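PDB 5KTC: FdhC from Acinetobacter nosocomialis, which is a GNAT-superfamily sugar N-acyltransferase, probably transferring a 3-hydroxybutanoyl group from its coenzyme A thioester to the amino group of a dTDP-linked 3-amino-3,6-dideoxygalactose. Local coordinates for residues Val80-Trp94 / Val115-His129. Residues are numbered along the deposited sequence; the frame is centred on the assembly and turned at random.
With FUH ([[(2~{R},3~{S},5~{R})-5-[5-methyl-2,4-bis(oxidanylidene)pyrimidin-1-yl]-3-oxidanyl-oxolan-2-yl]methoxy-oxidanyl-phosphoryl] [(2~{R},3~{R},4~{S},5~{R},6~{R})-6-methyl-3,5-bis(oxidanyl)-4-[[(3~{R})-3-oxidanylbutanoyl]amino]oxan-2-yl] hydrogen phosphate), chain C.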
loop_
_atom_site.group_PDB
_atom_site.type_symbol
_atom_site.label_atom_id
_atom_site.label_comp_id
_atom_site.label_asym_id
_atom_site.label_seq_id
_atom_site.Cartn_x
_atom_site.Cartn_y
_atom_site.Cartn_z
ATOM N N VAL A 80 -4.309 -0.210 -2.428
ATOM C CA VAL A 80 -3.567 -0.196 -1.159
ATOM C C VAL A 80 -4.228 0.759 -0.221
ATOM O O VAL A 80 -4.885 1.715 -0.677
ATOM C CB VAL A 80 -2.047 0.117 -1.361
ATOM C CG1 VAL A 80 -1.843 1.582 -1.764
ATOM C CG2 VAL A 80 -1.238 -0.252 -0.116
ATOM N N ARG A 81 -4.079 0.512 1.058
ATOM C CA ARG A 81 -4.833 1.319 2.092
ATOM C C ARG A 81 -4.030 1.611 3.326
ATOM O O ARG A 81 -3.310 0.746 3.812
ATOM C CB ARG A 81 -6.077 0.537 2.489
ATOM C CG ARG A 81 -7.147 1.263 3.283
ATOM C CD ARG A 81 -8.503 0.518 3.239
ATOM N NE ARG A 81 -8.387 -0.793 3.845
ATOM C CZ ARG A 81 -8.892 -1.279 4.998
ATOM N NH1 ARG A 81 -9.727 -0.628 5.803
ATOM N NH2 ARG A 81 -8.556 -2.516 5.316
ATOM N N LEU A 82 -4.205 2.834 3.856
ATOM C CA LEU A 82 -3.764 3.266 5.151
ATOM C C LEU A 82 -4.954 3.451 6.057
ATOM O O LEU A 82 -5.930 4.068 5.675
ATOM C CB LEU A 82 -3.042 4.600 5.118
ATOM C CG LEU A 82 -1.680 4.554 4.439
ATOM C CD1 LEU A 82 -1.813 4.322 2.938
ATOM C CD2 LEU A 82 -1.005 5.849 4.733
ATOM N N TYR A 83 -4.893 2.860 7.238
ATOM C CA TYR A 83 -6.091 2.746 8.092
ATOM C C TYR A 83 -5.665 2.509 9.568
ATOM O O TYR A 83 -4.486 2.237 9.894
ATOM C CB TYR A 83 -7.021 1.618 7.501
ATOM C CG TYR A 83 -6.484 0.186 7.603
ATOM C CD1 TYR A 83 -5.492 -0.273 6.770
ATOM C CD2 TYR A 83 -7.021 -0.750 8.558
ATOM C CE1 TYR A 83 -5.025 -1.578 6.864
ATOM C CE2 TYR A 83 -6.582 -2.065 8.633
ATOM C CZ TYR A 83 -5.558 -2.489 7.811
ATOM O OH TYR A 83 -5.105 -3.793 7.817
ATOM N N ASP A 84 -6.640 2.655 10.472
ATOM C CA ASP A 84 -6.515 2.274 11.866
ATOM C C ASP A 84 -5.383 3.003 12.561
ATOM O O ASP A 84 -4.351 2.411 12.908
ATOM C CB ASP A 84 -6.331 0.755 11.967
ATOM C CG ASP A 84 -6.516 0.204 13.394
ATOM O OD1 ASP A 84 -7.034 0.940 14.260
ATOM O OD2 ASP A 84 -6.190 -0.997 13.584
ATOM N N PHE A 85 -5.587 4.312 12.679
ATOM C CA PHE A 85 -4.610 5.270 13.197
ATOM C C PHE A 85 -4.632 5.376 14.730
ATOM O O PHE A 85 -5.709 5.446 15.303
ATOM C CB PHE A 85 -4.953 6.641 12.624
ATOM C CG PHE A 85 -4.941 6.720 11.087
ATOM C CD1 PHE A 85 -4.350 5.752 10.298
ATOM C CD2 PHE A 85 -5.481 7.794 10.471
ATOM C CE1 PHE A 85 -4.313 5.881 8.903
ATOM C CE2 PHE A 85 -5.464 7.956 9.089
ATOM C CZ PHE A 85 -4.895 6.980 8.297
ATOM N N HIS A 86 -3.479 5.420 15.377
ATOM C CA HIS A 86 -3.365 5.511 16.857
ATOM C C HIS A 86 -2.247 6.481 17.308
ATOM O O HIS A 86 -1.574 7.066 16.445
ATOM C CB HIS A 86 -3.149 4.111 17.468
ATOM C CG HIS A 86 -4.323 3.225 17.293
ATOM N ND1 HIS A 86 -5.290 3.085 18.255
ATOM C CD2 HIS A 86 -4.751 2.511 16.227
ATOM C CE1 HIS A 86 -6.234 2.265 17.818
ATOM N NE2 HIS A 86 -5.941 1.926 16.581
ATOM N N GLU A 87 -2.039 6.627 18.644
ATOM C CA GLU A 87 -1.102 7.622 19.235
ATOM C C GLU A 87 -0.096 7.103 20.281
ATOM O O GLU A 87 -0.203 5.967 20.818
ATOM C CB GLU A 87 -1.906 8.736 19.861
ATOM C CG GLU A 87 -3.126 9.123 19.051
ATOM C CD GLU A 87 -3.298 10.601 18.956
ATOM O OE1 GLU A 87 -4.126 11.150 19.716
ATOM O OE2 GLU A 87 -2.584 11.209 18.121
ATOM N N ASN A 88 0.935 7.914 20.522
ATOM C CA ASN A 88 1.929 7.595 21.546
ATOM C C ASN A 88 2.642 6.212 21.391
ATOM O O ASN A 88 2.597 5.408 22.313
ATOM C CB ASN A 88 1.259 7.693 22.922
ATOM C CG ASN A 88 0.632 9.035 23.132
ATOM O OD1 ASN A 88 1.316 9.988 23.465
ATOM N ND2 ASN A 88 -0.650 9.142 22.837
ATOM N N PRO A 89 3.323 5.928 20.278
ATOM C CA PRO A 89 3.621 6.903 19.226
ATOM C C PRO A 89 2.505 6.959 18.119
ATOM O O PRO A 89 1.550 6.173 18.103
ATOM C CB PRO A 89 4.987 6.421 18.709
ATOM C CG PRO A 89 4.998 4.908 18.968
ATOM C CD PRO A 89 3.954 4.611 20.015
ATOM N N LYS A 90 2.622 7.940 17.238
ATOM C CA LYS A 90 1.615 8.143 16.245
ATOM C C LYS A 90 1.782 6.994 15.207
ATOM O O LYS A 90 2.854 6.861 14.629
ATOM C CB LYS A 90 1.805 9.510 15.644
ATOM C CG LYS A 90 0.521 10.102 15.130
ATOM C CD LYS A 90 0.673 11.618 15.037
ATOM C CE LYS A 90 -0.478 12.214 14.272
ATOM N NZ LYS A 90 -0.497 11.734 12.856
ATOM N N SER A 91 0.771 6.144 15.049
ATOM C CA SER A 91 0.922 4.942 14.209
ATOM C C SER A 91 -0.188 4.785 13.208
ATOM O O SER A 91 -1.362 5.201 13.448
ATOM C CB SER A 91 1.075 3.676 15.058
ATOM O OG SER A 91 -0.141 3.389 15.679
ATOM N N PHE A 92 0.160 4.248 12.035
ATOM C CA PHE A 92 -0.859 3.910 11.042
ATOM C C PHE A 92 -0.669 2.466 10.653
ATOM O O PHE A 92 0.416 1.990 10.704
ATOM C CB PHE A 92 -0.828 4.816 9.781
ATOM C CG PHE A 92 0.366 4.620 8.891
ATOM C CD1 PHE A 92 1.591 5.226 9.174
ATOM C CD2 PHE A 92 0.275 3.846 7.745
ATOM C CE1 PHE A 92 2.693 5.036 8.358
ATOM C CE2 PHE A 92 1.388 3.660 6.936
ATOM C CZ PHE A 92 2.584 4.279 7.226
ATOM N N CYS A 93 -1.760 1.787 10.321
ATOM C CA CYS A 93 -1.682 0.497 9.645
ATOM C C CYS A 93 -1.745 0.670 8.103
ATOM O O CYS A 93 -2.326 1.632 7.591
ATOM C CB CYS A 93 -2.816 -0.442 10.085
ATOM S SG CYS A 93 -2.784 -0.750 11.906
ATOM N N TRP A 94 -1.201 -0.300 7.385
ATOM C CA TRP A 94 -1.437 -0.369 5.961
ATOM C C TRP A 94 -1.595 -1.817 5.516
ATOM O O TRP A 94 -1.243 -2.780 6.227
ATOM C CB TRP A 94 -0.371 0.355 5.137
ATOM C CG TRP A 94 0.962 -0.278 4.933
ATOM C CD1 TRP A 94 2.006 -0.310 5.801
ATOM C CD2 TRP A 94 1.426 -0.896 3.716
ATOM N NE1 TRP A 94 3.093 -0.934 5.200
ATOM C CE2 TRP A 94 2.771 -1.249 3.907
ATOM C CE3 TRP A 94 0.831 -1.151 2.473
ATOM C CZ2 TRP A 94 3.541 -1.871 2.897
ATOM C CZ3 TRP A 94 1.611 -1.747 1.454
ATOM C CH2 TRP A 94 2.938 -2.108 1.681
ATOM N N VAL A 115 3.346 4.357 -0.099
ATOM C CA VAL A 115 2.607 4.253 1.215
ATOM C C VAL A 115 3.352 4.928 2.334
ATOM O O VAL A 115 2.753 5.678 3.126
ATOM C CB VAL A 115 2.268 2.815 1.610
ATOM C CG1 VAL A 115 1.910 2.699 3.112
ATOM C CG2 VAL A 115 1.217 2.248 0.665
ATOM N N TYR A 116 4.643 4.601 2.455
ATOM C CA TYR A 116 5.430 5.190 3.515
ATOM C C TYR A 116 5.628 6.704 3.332
ATOM O O TYR A 116 5.677 7.415 4.327
ATOM C CB TYR A 116 6.784 4.444 3.645
ATOM C CG TYR A 116 6.614 3.005 4.056
ATOM C CD1 TYR A 116 5.797 2.655 5.157
ATOM C CD2 TYR A 116 7.287 1.972 3.432
ATOM C CE1 TYR A 116 5.677 1.365 5.592
ATOM C CE2 TYR A 116 7.116 0.664 3.829
ATOM C CZ TYR A 116 6.327 0.366 4.923
ATOM O OH TYR A 116 6.121 -0.917 5.357
ATOM N N GLU A 117 5.756 7.185 2.104
ATOM C CA GLU A 117 5.788 8.644 1.794
ATOM C C GLU A 117 4.478 9.271 2.372
ATOM O O GLU A 117 4.485 10.279 3.086
ATOM C CB GLU A 117 5.955 8.849 0.241
ATOM C CG GLU A 117 6.691 10.097 -0.290
ATOM C CD GLU A 117 6.749 10.226 -1.844
ATOM O OE1 GLU A 117 6.040 11.132 -2.333
ATOM O OE2 GLU A 117 7.478 9.482 -2.593
ATOM N N ALA A 118 3.351 8.638 2.063
ATOM C CA ALA A 118 2.057 9.184 2.494
ATOM C C ALA A 118 1.947 9.226 3.994
ATOM O O ALA A 118 1.551 10.259 4.611
ATOM C CB ALA A 118 0.935 8.393 1.895
ATOM N N GLY A 119 2.302 8.113 4.623
ATOM C CA GLY A 119 2.117 7.979 6.047
ATOM C C GLY A 119 3.080 8.796 6.845
ATOM O O GLY A 119 2.681 9.485 7.728
ATOM N N PHE A 120 4.361 8.739 6.512
ATOM C CA PHE A 120 5.380 9.385 7.335
ATOM C C PHE A 120 5.560 10.848 6.981
ATOM O O PHE A 120 5.686 11.685 7.886
ATOM C CB PHE A 120 6.721 8.658 7.229
ATOM C CG PHE A 120 6.713 7.291 7.779
ATOM C CD1 PHE A 120 6.337 7.045 9.085
ATOM C CD2 PHE A 120 7.132 6.232 7.012
ATOM C CE1 PHE A 120 6.386 5.768 9.585
ATOM C CE2 PHE A 120 7.170 4.948 7.522
ATOM C CZ PHE A 120 6.808 4.699 8.781
ATOM N N SER A 121 5.582 11.193 5.688
ATOM C CA SER A 121 5.761 12.601 5.382
ATOM C C SER A 121 4.403 13.355 5.107
ATOM O O SER A 121 4.148 14.346 5.771
ATOM C CB SER A 121 6.863 12.776 4.373
ATOM O OG SER A 121 6.281 12.764 3.122
ATOM N N THR A 122 3.527 12.882 4.231
ATOM C CA THR A 122 2.251 13.603 3.982
ATOM C C THR A 122 1.387 13.631 5.260
ATOM O O THR A 122 0.775 14.636 5.569
ATOM C CB THR A 122 1.446 13.070 2.782
ATOM O OG1 THR A 122 2.247 13.009 1.598
ATOM C CG2 THR A 122 0.216 13.930 2.471
ATOM N N LEU A 123 1.376 12.574 6.072
ATOM C CA LEU A 123 0.519 12.559 7.234
ATOM C C LEU A 123 1.199 12.660 8.565
ATOM O O LEU A 123 0.519 12.630 9.567
ATOM C CB LEU A 123 -0.353 11.273 7.166
ATOM C CG LEU A 123 -1.296 11.177 5.997
ATOM C CD1 LEU A 123 -1.911 9.794 5.943
ATOM C CD2 LEU A 123 -2.366 12.221 6.029
ATOM N N GLY A 124 2.519 12.732 8.642
ATOM C CA GLY A 124 3.159 12.922 9.935
ATOM C C GLY A 124 3.108 11.817 10.970
ATOM O O GLY A 124 3.217 12.085 12.144
ATOM N N PHE A 125 2.961 10.544 10.568
ATOM C CA PHE A 125 3.023 9.447 11.571
ATOM C C PHE A 125 4.448 9.161 11.953
ATOM O O PHE A 125 5.371 9.551 11.230
ATOM C CB PHE A 125 2.363 8.165 11.025
ATOM C CG PHE A 125 0.878 8.265 10.942
ATOM C CD1 PHE A 125 0.105 7.965 12.031
ATOM C CD2 PHE A 125 0.266 8.638 9.810
ATOM C CE1 PHE A 125 -1.268 8.076 11.986
ATOM C CE2 PHE A 125 -1.109 8.714 9.717
ATOM C CZ PHE A 125 -1.879 8.419 10.809
ATOM N N GLU A 126 4.623 8.419 13.032
ATOM C CA GLU A 126 5.927 7.951 13.467
ATOM C C GLU A 126 6.235 6.490 13.233
ATOM O O GLU A 126 7.396 6.129 13.106
ATOM C CB GLU A 126 6.125 8.264 14.958
ATOM C CG GLU A 126 6.388 9.748 15.258
ATOM C CD GLU A 126 7.619 10.331 14.549
ATOM O OE1 GLU A 126 7.454 11.335 13.788
ATOM O OE2 GLU A 126 8.749 9.788 14.740
ATOM N N GLN A 127 5.202 5.649 13.225
ATOM C CA GLN A 127 5.357 4.191 13.077
ATOM C C GLN A 127 4.285 3.621 12.163
ATOM O O GLN A 127 3.180 4.133 12.155
ATOM C CB GLN A 127 5.044 3.487 14.410
ATOM C CG GLN A 127 6.003 3.580 15.543
ATOM C CD GLN A 127 5.959 2.260 16.374
ATOM O OE1 GLN A 127 4.866 1.630 16.657
ATOM N NE2 GLN A 127 7.159 1.804 16.728
ATOM N N SER A 128 4.593 2.487 11.510
ATOM C CA SER A 128 3.604 1.824 10.684
ATOM C C SER A 128 3.466 0.433 11.259
ATOM O O SER A 128 4.446 -0.123 11.661
ATOM C CB SER A 128 4.037 1.753 9.241
ATOM O OG SER A 128 2.937 1.282 8.511
ATOM N N HIS A 129 2.238 -0.064 11.350
ATOM C CA HIS A 129 1.987 -1.453 11.774
ATOM C C HIS A 129 1.294 -2.181 10.641
ATOM O O HIS A 129 0.468 -1.623 9.969
ATOM C CB HIS A 129 1.064 -1.483 12.996
ATOM C CG HIS A 129 1.605 -0.774 14.200
ATOM N ND1 HIS A 129 0.845 -0.629 15.340
ATOM C CD2 HIS A 129 2.789 -0.135 14.453
ATOM C CE1 HIS A 129 1.555 0.024 16.252
ATOM N NE2 HIS A 129 2.727 0.338 15.743
HETATM O O1 FUH C . -2.176 -6.180 3.070
HETATM C C1 FUH C . -1.756 -6.425 4.195
HETATM C C2 FUH C . -0.444 -5.922 4.701
HETATM C C3 FUH C . 0.522 -5.611 3.587
HETATM O O2 FUH C . 1.335 -6.765 3.255
HETATM C C4 FUH C . 1.485 -4.529 4.004
HETATM N N1 FUH C . -2.495 -7.166 5.114
HETATM C C5 FUH C . -3.918 -7.428 4.873
HETATM C C6 FUH C . -4.273 -8.899 5.159
HETATM O O3 FUH C . -3.899 -9.164 6.443
HETATM C C7 FUH C . -5.757 -9.185 5.121
HETATM C C8 FUH C . -6.160 -10.568 5.684
HETATM O O4 FUH C . -6.477 -8.208 5.892
HETATM C C9 FUH C . -4.753 -6.522 5.759
HETATM O O5 FUH C . -4.619 -5.140 5.395
HETATM C C10 FUH C . -6.185 -6.833 5.586
HETATM O O6 FUH C . -6.517 -6.557 4.234
HETATM P P1 FUH C . -8.003 -6.483 3.738
HETATM O O7 FUH C . -8.579 -7.821 3.457
HETATM O O8 FUH C . -7.914 -5.640 2.465
HETATM O O9 FUH C . -8.879 -5.542 4.676
HETATM P P2 FUH C . -9.650 -5.821 6.051
HETATM O O10 FUH C . -9.228 -4.759 7.006
HETATM O O11 FUH C . -9.281 -7.234 6.482
HETATM O O12 FUH C . -11.124 -5.642 5.542
HETATM C C11 FUH C . -12.160 -5.294 6.466
HETATM C C12 FUH C . -13.460 -5.846 5.940
HETATM C C13 FUH C . -13.367 -7.310 5.459
HETATM O O13 FUH C . -14.582 -8.037 5.712
HETATM C C14 FUH C . -13.247 -7.216 3.945
HETATM C C15 FUH C . -14.037 -5.961 3.666
HETATM O O14 FUH C . -13.891 -5.081 4.809
HETATM N N2 FUH C . -13.569 -5.120 2.543
HETATM C C16 FUH C . -12.359 -4.496 2.588
HETATM C C17 FUH C . -11.967 -3.653 1.546
HETATM C C18 FUH C . -10.639 -2.925 1.559
HETATM C C19 FUH C . -12.865 -3.516 0.444
HETATM O O15 FUH C . -12.562 -2.702 -0.521
HETATM N N3 FUH C . -14.050 -4.141 0.426
HETATM C C20 FUH C . -14.398 -4.888 1.479
HETATM O O16 FUH C . -15.557 -5.523 1.443
#
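Strand 91-94 pairs in parallel with strand 127-129, Phe92 opposite Ser128, while helix 115-122 lies against the same sheet, nearly antiparallel to strand 91-94 (165°), the axes 9.6 Å apart. Phe92 N donates to Gln127 O, and Phe92 O receives His129 N at 2.8 Å. Where the pairing begins, Lys90 O takes both Glu126 N and Gln127 N. The Phe92 ring is sandwiched: Gly119 CA lies over one face, Ser128 OG over the other, 3.2 Å from Phe92 CE2. Its edge points at the face of Phe120. Phe125 has Phe92 CB centred over one face and Lys90 NZ over the opposite one, a cation-pi contact 3.9 Å from the ring centroid; the extended Lys90 chain bends only at its last torsion (chi4 -64°) to put the ammonium there. The edge of Phe125 is turned toward the face of Phe85 (planes at 59°), Phe125 CZ 3.5 Å from Phe85 CG. Val115 CG1 sits on one face of the Trp94 indole and the acyl methyl C4 of FUH on the other, 3.5 Å from Trp94 CE2, while Trp94 NE1 donates to Tyr116 OH at 3.0 Å. The GNAT beta-alpha-beta unit, with Phe85 added from the preceding strand, thus places an aromatic cluster beside the product site; Val115 and the indole N-H bond should restrain Trp94 as an apolar surface for the methyl end of the hydroxybutanoyl group.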